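Local coordinates for protein pelota homolog (Archaeoglobus fulgidus, PDB 3OBY), which probably recognises stalled ribosomes and helps release them, with an RNA-binding Sm-fold domain to which metal-dependent endoribonuclease activity is attributed, at residues E14-P19 / G102-I107; G64-K69 / S82-A87; E153-R158 / G174-K179; K186-A191 / K213-V218; R265-L270 / A336-N341. One frame throughout, in Å; residues are numbered along the deposited sequence.

Contact 1: E14-P19 / G102-I107; sequences EIKLIP and GKELSI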
# COMPACT_ATOMS: atom_id res chain seq x y z
N GLU A 14 -10.20 -9.24 18.62
CA GLU A 14 -9.79 -7.98 18.03
C GLU A 14 -8.64 -8.10 17.04
O GLU A 14 -7.70 -8.87 17.24
CB GLU A 14 -9.40 -6.99 19.14
CG GLU A 14 -8.24 -6.05 18.77
CD GLU A 14 -7.90 -5.07 19.87
OE1 GLU A 14 -8.33 -5.31 21.03
OE2 GLU A 14 -7.20 -4.08 19.59
N ILE A 15 -8.74 -7.34 15.96
CA ILE A 15 -7.72 -7.30 14.94
C ILE A 15 -7.37 -5.82 14.79
O ILE A 15 -8.23 -5.00 14.50
CB ILE A 15 -8.20 -7.85 13.58
CG1 ILE A 15 -8.65 -9.30 13.73
CG2 ILE A 15 -7.07 -7.77 12.57
CD1 ILE A 15 -9.05 -9.97 12.43
N LYS A 16 -6.10 -5.50 15.02
CA LYS A 16 -5.63 -4.14 14.91
C LYS A 16 -4.85 -4.05 13.60
O LYS A 16 -3.85 -4.75 13.43
CB LYS A 16 -4.72 -3.81 16.10
CG LYS A 16 -4.14 -2.40 16.07
CD LYS A 16 -3.29 -2.12 17.30
CE LYS A 16 -4.10 -2.27 18.59
NZ LYS A 16 -3.30 -1.98 19.82
N LEU A 17 -5.31 -3.20 12.70
CA LEU A 17 -4.68 -3.06 11.38
C LEU A 17 -4.59 -1.64 10.84
O LEU A 17 -5.13 -0.70 11.41
CB LEU A 17 -5.44 -3.95 10.39
CG LEU A 17 -6.96 -3.96 10.61
CD1 LEU A 17 -7.54 -2.60 10.28
CD2 LEU A 17 -7.59 -5.04 9.76
N ILE A 18 -3.90 -1.51 9.71
CA ILE A 18 -3.73 -0.21 9.06
C ILE A 18 -3.93 -0.32 7.55
O ILE A 18 -3.21 -1.07 6.87
CB ILE A 18 -2.32 0.34 9.28
CG1 ILE A 18 -2.01 0.41 10.77
CG2 ILE A 18 -2.20 1.72 8.65
CD1 ILE A 18 -0.60 0.89 11.05
N PRO A 19 -4.90 0.41 6.99
CA PRO A 19 -5.12 0.35 5.54
C PRO A 19 -4.06 1.23 4.88
O PRO A 19 -3.81 2.35 5.34
CB PRO A 19 -6.54 0.89 5.39
CG PRO A 19 -6.63 1.90 6.48
CD PRO A 19 -5.93 1.25 7.65
N GLY A 102 -3.27 4.77 6.06
CA GLY A 102 -2.19 5.03 7.00
C GLY A 102 -2.59 5.15 8.46
O GLY A 102 -1.72 5.22 9.33
N LYS A 103 -3.89 5.18 8.74
CA LYS A 103 -4.34 5.30 10.11
C LYS A 103 -4.67 3.95 10.72
O LYS A 103 -5.28 3.10 10.08
CB LYS A 103 -5.57 6.19 10.21
CG LYS A 103 -6.08 6.34 11.64
CD LYS A 103 -7.27 7.27 11.70
CE LYS A 103 -7.55 7.74 13.11
NZ LYS A 103 -8.58 8.82 13.09
N GLU A 104 -4.27 3.77 11.97
CA GLU A 104 -4.51 2.53 12.66
C GLU A 104 -5.90 2.48 13.27
O GLU A 104 -6.46 3.49 13.67
CB GLU A 104 -3.47 2.33 13.76
CG GLU A 104 -3.52 0.96 14.41
CD GLU A 104 -2.72 0.91 15.69
OE1 GLU A 104 -3.19 1.48 16.69
OE2 GLU A 104 -1.63 0.31 15.69
N LEU A 105 -6.46 1.28 13.33
CA LEU A 105 -7.76 1.07 13.93
C LEU A 105 -7.88 -0.40 14.33
O LEU A 105 -7.20 -1.26 13.77
CB LEU A 105 -8.89 1.41 12.95
CG LEU A 105 -9.11 0.48 11.77
CD1 LEU A 105 -10.59 0.45 11.43
CD2 LEU A 105 -8.27 0.93 10.59
N SER A 106 -8.72 -0.66 15.33
CA SER A 106 -8.96 -2.00 15.83
C SER A 106 -10.42 -2.36 15.65
O SER A 106 -11.31 -1.59 16.04
CB SER A 106 -8.60 -2.09 17.32
OG SER A 106 -7.20 -2.00 17.51
N ILE A 107 -10.66 -3.52 15.06
CA ILE A 107 -12.01 -4.01 14.83
C ILE A 107 -12.16 -5.21 15.76
O ILE A 107 -11.31 -6.10 15.77
CB ILE A 107 -12.21 -4.45 13.36
CG1 ILE A 107 -12.07 -3.25 12.44
CG2 ILE A 107 -13.57 -5.09 13.16
CD1 ILE A 107 -12.04 -3.62 10.97
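The Glu104 carboxylate is covered on one face by Lys16, whose CG and CD methylenes lie above the plane, CD 3.5 Å from Glu104 CD. At the second carboxylate, that of Glu14, Ser106 OG donates to Glu14 OE2 at 2.9 Å on the anti side, 31° out of the plane. The five-membered ring of Pro19 turns its CD to Lys103 O and, at 3.8 Å, to Leu105 CD2. Lys16 reaches Glu104 because its CG stands anti to the backbone N (chi1 179°), while a bend at chi3 carries CE back to Ser106 OG. On the sheet face of Leu17 and Leu105 the contact is apolar, with Leu17 CD1 3.6 Å from Leu105 CD2. Reciprocal backbone bonds pair Ile15 with Ile107 and Leu17 with Leu105, fixing the antiparallel register of strands 14-18 and 105-108 in the Sm-fold domain. Past the strand end, Gly102 N donates to Pro19 O, adding one more backbone bond between the loops that flank the strands. With an alanine at Glu104, the Lys16 methylenes would probably lose their flat cover and the ammonium a nearby negative charge. Lys16 also touches strand 2-6 and Arg62, which makes a weak bond to Ser106 OG; Leu17 packs on helices 22-31 and 113-123. The chemistry is thus split by face: oily where the helices cover the sheet, charged on the other side, where Lys16 NZ, 4.7 Å from Glu104 OE1, is probably attracted without forming a salt bridge.

Contact 2: G64-K69 / S82-A87; sequences GIEVEK and SGKIVA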
# COMPACT_ATOMS: atom_id res chain seq x y z
N GLY A 64 -13.62 3.90 21.67
CA GLY A 64 -14.15 2.67 21.12
C GLY A 64 -15.63 2.95 20.92
O GLY A 64 -16.27 3.55 21.79
N ILE A 65 -16.17 2.55 19.78
CA ILE A 65 -17.58 2.78 19.53
C ILE A 65 -18.26 1.55 18.97
O ILE A 65 -17.66 0.78 18.24
CB ILE A 65 -17.79 3.99 18.56
CG1 ILE A 65 -16.87 3.86 17.35
CG2 ILE A 65 -17.49 5.30 19.27
CD1 ILE A 65 -17.56 3.36 16.11
N GLU A 66 -19.52 1.35 19.36
CA GLU A 66 -20.30 0.23 18.85
C GLU A 66 -20.96 0.77 17.58
O GLU A 66 -22.00 1.42 17.62
CB GLU A 66 -21.37 -0.20 19.85
CG GLU A 66 -22.33 -1.24 19.29
CD GLU A 66 -23.39 -1.68 20.28
OE1 GLU A 66 -23.86 -0.82 21.05
OE2 GLU A 66 -23.75 -2.87 20.28
N VAL A 67 -20.31 0.50 16.45
CA VAL A 67 -20.76 0.96 15.15
C VAL A 67 -22.26 0.92 14.91
O VAL A 67 -22.90 -0.13 15.07
CB VAL A 67 -20.06 0.15 14.03
CG1 VAL A 67 -20.41 0.73 12.68
CG2 VAL A 67 -18.55 0.17 14.24
N GLU A 68 -22.82 2.07 14.55
CA GLU A 68 -24.25 2.14 14.25
C GLU A 68 -24.42 2.54 12.79
O GLU A 68 -25.52 2.43 12.24
CB GLU A 68 -24.97 3.14 15.16
CG GLU A 68 -24.64 2.98 16.64
CD GLU A 68 -25.50 3.85 17.53
OE1 GLU A 68 -25.88 4.97 17.11
OE2 GLU A 68 -25.80 3.43 18.67
N LYS A 69 -23.33 3.00 12.17
CA LYS A 69 -23.33 3.40 10.77
C LYS A 69 -21.92 3.42 10.19
O LYS A 69 -20.96 3.77 10.87
CB LYS A 69 -23.97 4.78 10.60
CG LYS A 69 -24.46 5.05 9.18
CD LYS A 69 -25.14 6.42 9.02
CE LYS A 69 -25.65 6.58 7.58
NZ LYS A 69 -26.38 7.86 7.31
N SER A 82 -19.45 5.66 12.76
CA SER A 82 -20.07 6.29 13.91
C SER A 82 -20.89 5.31 14.74
O SER A 82 -21.41 4.31 14.24
CB SER A 82 -20.95 7.45 13.45
OG SER A 82 -21.94 7.03 12.53
N GLY A 83 -20.98 5.60 16.04
CA GLY A 83 -21.73 4.75 16.94
C GLY A 83 -21.73 5.27 18.36
O GLY A 83 -21.26 6.38 18.64
N LYS A 84 -22.26 4.46 19.27
CA LYS A 84 -22.34 4.80 20.69
C LYS A 84 -21.04 4.45 21.39
O LYS A 84 -20.64 3.28 21.42
CB LYS A 84 -23.50 4.03 21.33
CG LYS A 84 -23.75 4.37 22.79
CD LYS A 84 -25.00 3.67 23.33
CE LYS A 84 -24.77 2.19 23.63
NZ LYS A 84 -24.45 1.39 22.42
N ILE A 85 -20.37 5.46 21.95
CA ILE A 85 -19.12 5.25 22.66
C ILE A 85 -19.29 4.10 23.65
O ILE A 85 -20.28 4.05 24.38
CB ILE A 85 -18.69 6.50 23.42
CG1 ILE A 85 -18.49 7.66 22.44
CG2 ILE A 85 -17.38 6.24 24.16
CD1 ILE A 85 -17.94 8.92 23.08
N VAL A 86 -18.33 3.19 23.68
CA VAL A 86 -18.41 2.05 24.57
C VAL A 86 -17.26 2.03 25.56
O VAL A 86 -17.46 1.77 26.75
CB VAL A 86 -18.41 0.72 23.78
CG1 VAL A 86 -17.02 0.44 23.20
CG2 VAL A 86 -18.85 -0.42 24.68
N ALA A 87 -16.07 2.31 25.07
CA ALA A 87 -14.88 2.32 25.90
C ALA A 87 -14.00 3.51 25.55
O ALA A 87 -14.23 4.19 24.55
CB ALA A 87 -14.11 1.02 25.73
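Glu66 and Lys84 form an antiparallel hydrogen-bonded pair, Glu66 N to Lys84 O at 3.0 Å with a weak return bond, and the register then slips by one at a classic beta bulge, where Glu68 N (2.7 Å) and Lys69 N (3.1 Å) both donate to Ser82 O. Beyond the bulge Ser82 N returns a bond to Lys69 O. The Glu66 and Lys84 side chains lie alongside each other and point the same way. Bends at chi3 and chi4 of Lys84 (77° and -64°) curl its ammonium round to Glu66 OE1, a salt bridge of 2.7 Å. A CB on Gly83 would probably come too close to Glu66 O. On the opposite face Ile65 spreads over the partner strand: CG2 meets Ile85 CG1 at 4.1 Å, and CD1 reaches the Ser82-Gly83 peptide. An alanine in place of Ile65 would probably open a gap between Ile85 and Leu97. The two segments belong to the beta hairpin of strands 63-72 and 79-87 within the Sm-fold sheet. Strand 37-40 flanks strand 63-72, with Val38 against Val67, and strand 94-99 flanks strand 79-87, bringing Leu97 to Ile65 and Tyr94 to Lys84.

Contact 3: E153-R158 / G174-K179; sequences EIFEER and GEVAAK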
# COMPACT_ATOMS: atom_id res chain seq x y z
N GLU A 153 21.56 -6.78 10.97
CA GLU A 153 22.86 -6.47 10.36
C GLU A 153 23.37 -7.60 9.45
O GLU A 153 23.32 -8.77 9.81
CB GLU A 153 23.89 -6.18 11.47
CG GLU A 153 25.33 -6.12 10.99
CD GLU A 153 26.29 -5.66 12.07
OE1 GLU A 153 27.51 -5.83 11.88
OE2 GLU A 153 25.82 -5.11 13.09
N ILE A 154 23.87 -7.23 8.26
CA ILE A 154 24.38 -8.23 7.32
C ILE A 154 25.89 -8.12 7.10
O ILE A 154 26.53 -9.11 6.74
CB ILE A 154 23.68 -8.15 5.93
CG1 ILE A 154 23.75 -6.73 5.37
CG2 ILE A 154 22.24 -8.61 6.06
CD1 ILE A 154 23.11 -6.60 4.00
N PHE A 155 26.44 -6.93 7.28
CA PHE A 155 27.88 -6.75 7.13
C PHE A 155 28.38 -5.40 7.62
O PHE A 155 27.60 -4.50 7.89
CB PHE A 155 28.34 -6.97 5.68
CG PHE A 155 27.95 -5.86 4.72
CD1 PHE A 155 26.83 -5.99 3.91
CD2 PHE A 155 28.72 -4.71 4.60
CE1 PHE A 155 26.48 -5.00 3.00
CE2 PHE A 155 28.39 -3.71 3.69
CZ PHE A 155 27.26 -3.86 2.88
N GLU A 156 29.70 -5.31 7.72
CA GLU A 156 30.39 -4.09 8.15
C GLU A 156 31.59 -3.89 7.24
O GLU A 156 32.03 -4.81 6.55
CB GLU A 156 30.89 -4.23 9.59
CG GLU A 156 30.05 -3.56 10.65
CD GLU A 156 30.82 -3.42 11.95
OE1 GLU A 156 31.64 -4.32 12.24
OE2 GLU A 156 30.61 -2.43 12.68
N GLU A 157 32.14 -2.68 7.26
CA GLU A 157 33.30 -2.38 6.43
C GLU A 157 33.94 -1.12 6.98
O GLU A 157 33.27 -0.12 7.22
CB GLU A 157 32.86 -2.17 4.98
CG GLU A 157 33.97 -2.28 3.95
CD GLU A 157 34.64 -3.64 3.95
OE1 GLU A 157 33.93 -4.64 4.07
OE2 GLU A 157 35.88 -3.71 3.81
N ARG A 158 35.25 -1.17 7.19
CA ARG A 158 35.97 -0.01 7.70
C ARG A 158 37.01 0.45 6.70
O ARG A 158 37.53 -0.35 5.91
CB ARG A 158 36.62 -0.34 9.05
CG ARG A 158 35.60 -0.55 10.18
CD ARG A 158 36.25 -0.94 11.50
NE ARG A 158 35.25 -1.19 12.55
CZ ARG A 158 34.53 -0.24 13.14
NH1 ARG A 158 34.69 1.03 12.81
NH2 ARG A 158 33.63 -0.58 14.07
N GLY A 174 33.79 0.81 -3.24
CA GLY A 174 33.77 -0.38 -4.07
C GLY A 174 33.55 -1.65 -3.27
O GLY A 174 32.77 -2.51 -3.68
N GLU A 175 34.22 -1.76 -2.13
CA GLU A 175 34.09 -2.94 -1.28
C GLU A 175 32.69 -3.06 -0.70
O GLU A 175 32.12 -4.15 -0.67
CB GLU A 175 35.11 -2.88 -0.14
CG GLU A 175 36.56 -3.01 -0.59
CD GLU A 175 37.54 -2.90 0.56
OE1 GLU A 175 37.10 -2.67 1.70
OE2 GLU A 175 38.76 -3.04 0.31
N VAL A 176 32.13 -1.94 -0.26
CA VAL A 176 30.78 -1.93 0.30
C VAL A 176 29.80 -2.34 -0.79
O VAL A 176 28.95 -3.22 -0.58
CB VAL A 176 30.38 -0.52 0.80
CG1 VAL A 176 28.96 -0.53 1.34
CG2 VAL A 176 31.35 -0.05 1.86
N ALA A 177 29.92 -1.70 -1.94
CA ALA A 177 29.05 -1.97 -3.07
C ALA A 177 29.07 -3.44 -3.48
O ALA A 177 28.04 -4.02 -3.81
CB ALA A 177 29.45 -1.10 -4.26
N ALA A 178 30.25 -4.05 -3.44
CA ALA A 178 30.40 -5.44 -3.87
C ALA A 178 29.67 -6.36 -2.90
O ALA A 178 29.10 -7.40 -3.30
CB ALA A 178 31.87 -5.82 -3.91
N LYS A 179 29.68 -6.01 -1.63
CA LYS A 179 29.00 -6.92 -0.77
C LYS A 179 27.51 -6.58 -0.78
O LYS A 179 26.68 -7.50 -0.59
CB LYS A 179 29.76 -6.91 0.55
CG LYS A 179 29.96 -5.56 1.12
CD LYS A 179 30.65 -5.66 2.46
CE LYS A 179 32.09 -6.10 2.33
NZ LYS A 179 32.76 -6.16 3.65
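Edge strand 150-158 of the central domain's mixed sheet is lined on one side by helix 172-183; within 153-158, Phe155 and Glu157 carry most of the contact with 174-179, against Val176, Lys179 and Glu175. The axes of the two segments run almost antiparallel, 169° apart, with a closest approach of 9.1 Å, so side chains make the contact. Phe155 receives the aliphatic part of Lys179 over one ring face: CD stands 29° off the ring normal in a CH-pi contact, offset toward the rim. The carbons are modelled too close, so this contact is best read as an approximate placement of the lysine chain over the ring. Val176 comes to the same ring in its plane, at the edge, with CG1 4.0 Å from Phe155 CE2. Its other methyl, CG2, sits 4.0 Å from Glu157 CG, so one valine serves both strand residues. Lys179, bent at chi3 (70°), passes from the ring to the acid, where its ammonium is modelled as a salt bridge to Glu157 OE1 whose short length is doubtful. A bond from Lys179 NZ to Glu156 O is weak and equally uncertain. The Glu157 and Glu175 carboxylates also approach each other, their planes nearly perpendicular. Glu156 points away from the helix, and its carboxylate bonds to Tyr140. Beside the edge strand in the sheet, strand 140-147 pairs with it, with a classic bulge where Ile154 and Phe155 face Ala143, while Val176 continues inward to Leu134 of strand 131-137 and Phe200 of helix 196-207.

Contact 4: K186-A191 / K213-V218; sequences KYLIVA and KNAVVV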
# COMPACT_ATOMS: atom_id res chain seq x y z
N LYS A 186 16.19 -5.65 -3.27
CA LYS A 186 15.68 -4.80 -4.34
C LYS A 186 15.79 -3.32 -4.05
O LYS A 186 16.09 -2.54 -4.94
CB LYS A 186 14.24 -5.18 -4.70
CG LYS A 186 13.38 -5.60 -3.54
CD LYS A 186 12.22 -6.45 -4.06
CE LYS A 186 12.62 -7.91 -4.23
NZ LYS A 186 12.78 -8.59 -2.91
N TYR A 187 15.57 -2.92 -2.81
CA TYR A 187 15.66 -1.50 -2.47
C TYR A 187 16.69 -1.23 -1.39
O TYR A 187 16.81 -1.98 -0.42
CB TYR A 187 14.30 -0.95 -2.02
CG TYR A 187 13.28 -0.90 -3.12
CD1 TYR A 187 13.41 -0.01 -4.18
CD2 TYR A 187 12.19 -1.76 -3.12
CE1 TYR A 187 12.49 0.01 -5.22
CE2 TYR A 187 11.26 -1.75 -4.15
CZ TYR A 187 11.41 -0.87 -5.20
OH TYR A 187 10.50 -0.87 -6.22
N LEU A 188 17.43 -0.15 -1.59
CA LEU A 188 18.48 0.24 -0.66
C LEU A 188 18.19 1.61 -0.05
O LEU A 188 17.83 2.55 -0.75
CB LEU A 188 19.83 0.28 -1.40
CG LEU A 188 21.04 0.82 -0.63
CD1 LEU A 188 21.40 -0.12 0.51
CD2 LEU A 188 22.22 0.97 -1.58
N ILE A 189 18.31 1.68 1.27
CA ILE A 189 18.14 2.94 1.97
C ILE A 189 19.57 3.28 2.38
O ILE A 189 20.23 2.49 3.05
CB ILE A 189 17.27 2.81 3.25
CG1 ILE A 189 15.81 2.53 2.89
CG2 ILE A 189 17.32 4.11 4.03
CD1 ILE A 189 15.61 1.27 2.10
N VAL A 190 20.05 4.44 1.95
CA VAL A 190 21.41 4.88 2.26
C VAL A 190 21.36 6.10 3.17
O VAL A 190 20.95 7.18 2.73
CB VAL A 190 22.16 5.24 0.97
CG1 VAL A 190 23.59 5.60 1.28
CG2 VAL A 190 22.10 4.08 0.00
N ALA A 191 21.77 5.93 4.42
CA ALA A 191 21.76 7.04 5.37
C ALA A 191 23.12 7.18 6.04
O ALA A 191 24.00 6.35 5.85
CB ALA A 191 20.69 6.81 6.43
N LYS A 213 19.36 2.55 -9.18
CA LYS A 213 18.02 2.93 -9.61
C LYS A 213 16.98 2.65 -8.54
O LYS A 213 15.88 3.20 -8.57
CB LYS A 213 17.65 2.21 -10.91
CG LYS A 213 17.15 0.79 -10.73
CD LYS A 213 16.79 0.17 -12.07
CE LYS A 213 16.10 -1.18 -11.90
NZ LYS A 213 16.93 -2.18 -11.15
N ASN A 214 17.32 1.79 -7.59
CA ASN A 214 16.41 1.45 -6.51
C ASN A 214 17.03 1.78 -5.16
O ASN A 214 16.80 1.09 -4.17
CB ASN A 214 16.08 -0.04 -6.56
CG ASN A 214 15.20 -0.38 -7.73
OD1 ASN A 214 15.23 -1.50 -8.23
ND2 ASN A 214 14.39 0.58 -8.17
N ALA A 215 17.82 2.85 -5.12
CA ALA A 215 18.48 3.28 -3.90
C ALA A 215 18.10 4.72 -3.59
O ALA A 215 17.98 5.54 -4.50
CB ALA A 215 19.98 3.17 -4.05
N VAL A 216 17.90 5.03 -2.31
CA VAL A 216 17.55 6.38 -1.90
C VAL A 216 18.37 6.83 -0.70
O VAL A 216 18.66 6.04 0.19
CB VAL A 216 16.05 6.50 -1.52
CG1 VAL A 216 15.19 6.03 -2.68
CG2 VAL A 216 15.77 5.68 -0.26
N VAL A 217 18.76 8.10 -0.70
CA VAL A 217 19.54 8.67 0.39
C VAL A 217 18.63 9.47 1.31
O VAL A 217 17.98 10.41 0.88
CB VAL A 217 20.64 9.61 -0.14
CG1 VAL A 217 21.41 10.20 1.03
CG2 VAL A 217 21.58 8.85 -1.05
N VAL A 218 18.59 9.08 2.58
CA VAL A 218 17.75 9.75 3.57
C VAL A 218 18.57 10.71 4.43
O VAL A 218 19.79 10.57 4.54
CB VAL A 218 17.04 8.71 4.47
CG1 VAL A 218 16.31 9.40 5.61
CG2 VAL A 218 16.06 7.91 3.63
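Asn214 leads into the outermost strand of the sheet with its side chain directed at Lys186 and Tyr187. Its CB touches Lys186 O at 3.0 Å and lies 3.6 Å from Tyr187 CD1. Next along, CG sits 3.7 Å from Tyr187 CE1, a position set by the chi1 of -71° that places it beside the backbone N. At the tip the branches part: ND2 approaches Tyr187 CE1 at 3.6 Å, and OD1 accepts a weak bond from Lys213 NZ, whose stronger partner is Glu210. The amide is inclined 61° to the tyrosine ring, so the two groups neither stack nor meet squarely. The backbone oxygen of Asn214 also lies at the edge of that ring, near its plane, while accepting Leu188 N at 2.9 Å. From here the strands run parallel: Val216 N donates to Leu188 O, Val190 N to Val216 O and Val218 N to Val190 O, the chain at each step bonding to alternate residues of its neighbour. Parallel adjacent strands joined through helices 196-207 and 209-212 make a beta-alpha-beta crossover of the central domain. One sheet face carries Leu188 with Ala215, CB to CB 3.9 Å, and Val190 with Val217; helix 196-207 packs there, through Lys197 on both valines and Leu201 on Val217. The other face carries Ile189 and Val216. Ile189 CG2 lies alongside Val218 CG2 at 4.0 Å, both side chains pointing the same way, and Val236 of the long helix 236-262 touches both residues. Tyr187 packs farther along that helix, on Ile240 and Val244.

Contact 5: R265-L270 / A336-N341; sequences RVAYGL and ALLRFN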
# COMPACT_ATOMS: atom_id res chain seq x y z
N ARG A 265 -9.04 -7.95 -25.44
CA ARG A 265 -9.42 -8.18 -24.05
C ARG A 265 -9.46 -6.99 -23.09
O ARG A 265 -9.01 -7.10 -21.94
CB ARG A 265 -8.52 -9.27 -23.46
CG ARG A 265 -8.75 -10.66 -24.04
CD ARG A 265 -7.85 -11.69 -23.40
NE ARG A 265 -8.23 -13.04 -23.80
CZ ARG A 265 -8.21 -13.48 -25.06
NH1 ARG A 265 -8.58 -14.73 -25.33
NH2 ARG A 265 -7.82 -12.68 -26.04
N VAL A 266 -10.00 -5.86 -23.53
CA VAL A 266 -10.10 -4.71 -22.65
C VAL A 266 -11.40 -3.96 -22.84
O VAL A 266 -12.06 -4.07 -23.88
CB VAL A 266 -8.94 -3.71 -22.83
CG1 VAL A 266 -7.61 -4.41 -22.59
CG2 VAL A 266 -8.99 -3.08 -24.20
N ALA A 267 -11.77 -3.21 -21.81
CA ALA A 267 -12.97 -2.40 -21.84
C ALA A 267 -12.63 -1.15 -21.05
O ALA A 267 -11.86 -1.21 -20.10
CB ALA A 267 -14.13 -3.14 -21.19
N TYR A 268 -13.17 -0.02 -21.47
CA TYR A 268 -12.95 1.23 -20.77
C TYR A 268 -14.18 2.09 -20.97
O TYR A 268 -14.77 2.10 -22.04
CB TYR A 268 -11.69 1.95 -21.25
CG TYR A 268 -11.50 2.04 -22.75
CD1 TYR A 268 -11.09 0.92 -23.49
CD2 TYR A 268 -11.71 3.23 -23.43
CE1 TYR A 268 -10.89 1.00 -24.86
CE2 TYR A 268 -11.52 3.32 -24.81
CZ TYR A 268 -11.12 2.20 -25.51
OH TYR A 268 -10.94 2.28 -26.87
N GLY A 269 -14.57 2.80 -19.92
CA GLY A 269 -15.76 3.61 -19.97
C GLY A 269 -16.75 2.75 -19.23
O GLY A 269 -16.69 1.52 -19.33
N LEU A 270 -17.66 3.36 -18.48
CA LEU A 270 -18.63 2.60 -17.71
C LEU A 270 -19.47 1.67 -18.56
O LEU A 270 -19.65 0.50 -18.20
CB LEU A 270 -19.54 3.55 -16.91
CG LEU A 270 -20.61 2.87 -16.05
CD1 LEU A 270 -19.95 1.86 -15.10
CD2 LEU A 270 -21.40 3.91 -15.27
N ALA A 336 -11.28 -2.16 -17.61
CA ALA A 336 -11.11 -3.54 -17.16
C ALA A 336 -10.27 -4.38 -18.10
O ALA A 336 -10.30 -4.20 -19.31
CB ALA A 336 -12.47 -4.19 -16.98
N LEU A 337 -9.50 -5.30 -17.52
CA LEU A 337 -8.70 -6.23 -18.29
C LEU A 337 -9.58 -7.49 -18.33
O LEU A 337 -9.92 -8.05 -17.28
CB LEU A 337 -7.36 -6.48 -17.59
CG LEU A 337 -6.50 -5.22 -17.41
CD1 LEU A 337 -5.13 -5.60 -16.87
CD2 LEU A 337 -6.36 -4.48 -18.73
N LEU A 338 -9.96 -7.92 -19.53
CA LEU A 338 -10.86 -9.06 -19.71
C LEU A 338 -10.26 -10.45 -19.85
O LEU A 338 -9.10 -10.61 -20.18
CB LEU A 338 -11.76 -8.79 -20.92
CG LEU A 338 -12.46 -7.43 -20.91
CD1 LEU A 338 -13.32 -7.29 -22.15
CD2 LEU A 338 -13.33 -7.29 -19.66
N ARG A 339 -11.11 -11.45 -19.58
CA ARG A 339 -10.75 -12.87 -19.67
C ARG A 339 -10.95 -13.34 -21.10
O ARG A 339 -10.40 -14.36 -21.52
CB ARG A 339 -11.67 -13.69 -18.75
CG ARG A 339 -11.47 -13.39 -17.29
CD ARG A 339 -12.66 -13.81 -16.44
NE ARG A 339 -12.29 -13.74 -15.03
CZ ARG A 339 -13.14 -13.78 -14.02
NH1 ARG A 339 -14.44 -13.89 -14.25
NH2 ARG A 339 -12.69 -13.70 -12.77
N PHE A 340 -11.75 -12.58 -21.84
CA PHE A 340 -12.06 -12.87 -23.23
C PHE A 340 -12.79 -11.67 -23.84
O PHE A 340 -13.36 -10.86 -23.11
CB PHE A 340 -12.95 -14.11 -23.33
CG PHE A 340 -14.12 -14.09 -22.40
CD1 PHE A 340 -14.10 -14.83 -21.22
CD2 PHE A 340 -15.27 -13.37 -22.72
CE1 PHE A 340 -15.20 -14.84 -20.36
CE2 PHE A 340 -16.37 -13.38 -21.87
CZ PHE A 340 -16.34 -14.12 -20.68
N ASN A 341 -12.78 -11.57 -25.16
CA ASN A 341 -13.44 -10.47 -25.84
C ASN A 341 -14.94 -10.59 -25.61
O ASN A 341 -15.43 -11.66 -25.24
CB ASN A 341 -13.15 -10.50 -27.34
CG ASN A 341 -11.68 -10.31 -27.64
OD1 ASN A 341 -11.09 -9.30 -27.29
ND2 ASN A 341 -11.09 -11.29 -28.31
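Backbone bonds between Ala267 and Ala336 set the register of two antiparallel strands: Ala336 N donates to Ala267 O at 2.7 Å, and Ala267 N returns the bond to Ala336 O. One step outward, Leu338 N bonds to Arg265 O. Arg265 has positive backbone angles (phi 53°, psi 43°), consistent with a turn leading into the strand.

Side-chain polar contacts collect round the same arginine. Asn341 OD1 accepts Arg265 N at 3.1 Å with a nearly straight N-H (166°), while ND2 of that asparagine is bonded to Glu264, so its amide is held from both ends. The extended Arg265 chain runs past Leu338 O, CB 3.6 Å from it, and ends with Leu338 O and Arg339 O at the guanidinium edge; the NE bond to Arg339 O is weak, at 3.4 Å.

Apolar contacts occupy both faces. Val266 CG1 meets Leu337 CD2 at 4.1 Å, and Leu338 CD1 reaches Ala267 CB at 4.3 Å on the other.

Strand 266-268 borders the four-stranded sheet of eRF1 domain 3, and strand 334-338 joins it to strand 282-288. Val266 packs on Leu256 and Ile260 of helix 236-262, whereas helix 270-277 covers the other face through Glu272 at Ala267 and Ala276 at Leu338.

How the contacts relate
From the N terminus, contact 1 closes the long loop of the Sm-fold domain by joining 14-19 to 102-107, 83 residues apart at their nearest ends. Contact 2, a local hairpin, is nested inside that loop and belongs to the same sheet, with its centre about 15 Å from that of contact 1. Contacts 3 and 4 follow in series, neither nested nor crossing: one lays helix 172-183 against an edge strand, and the other, begun by the next strand in the chain, pairs the strands at the far border of the same central sheet. Helix 236-262 then leads to contact 5, which closes eRF1 domain 3 near the C terminus. No two of the five contacts touch.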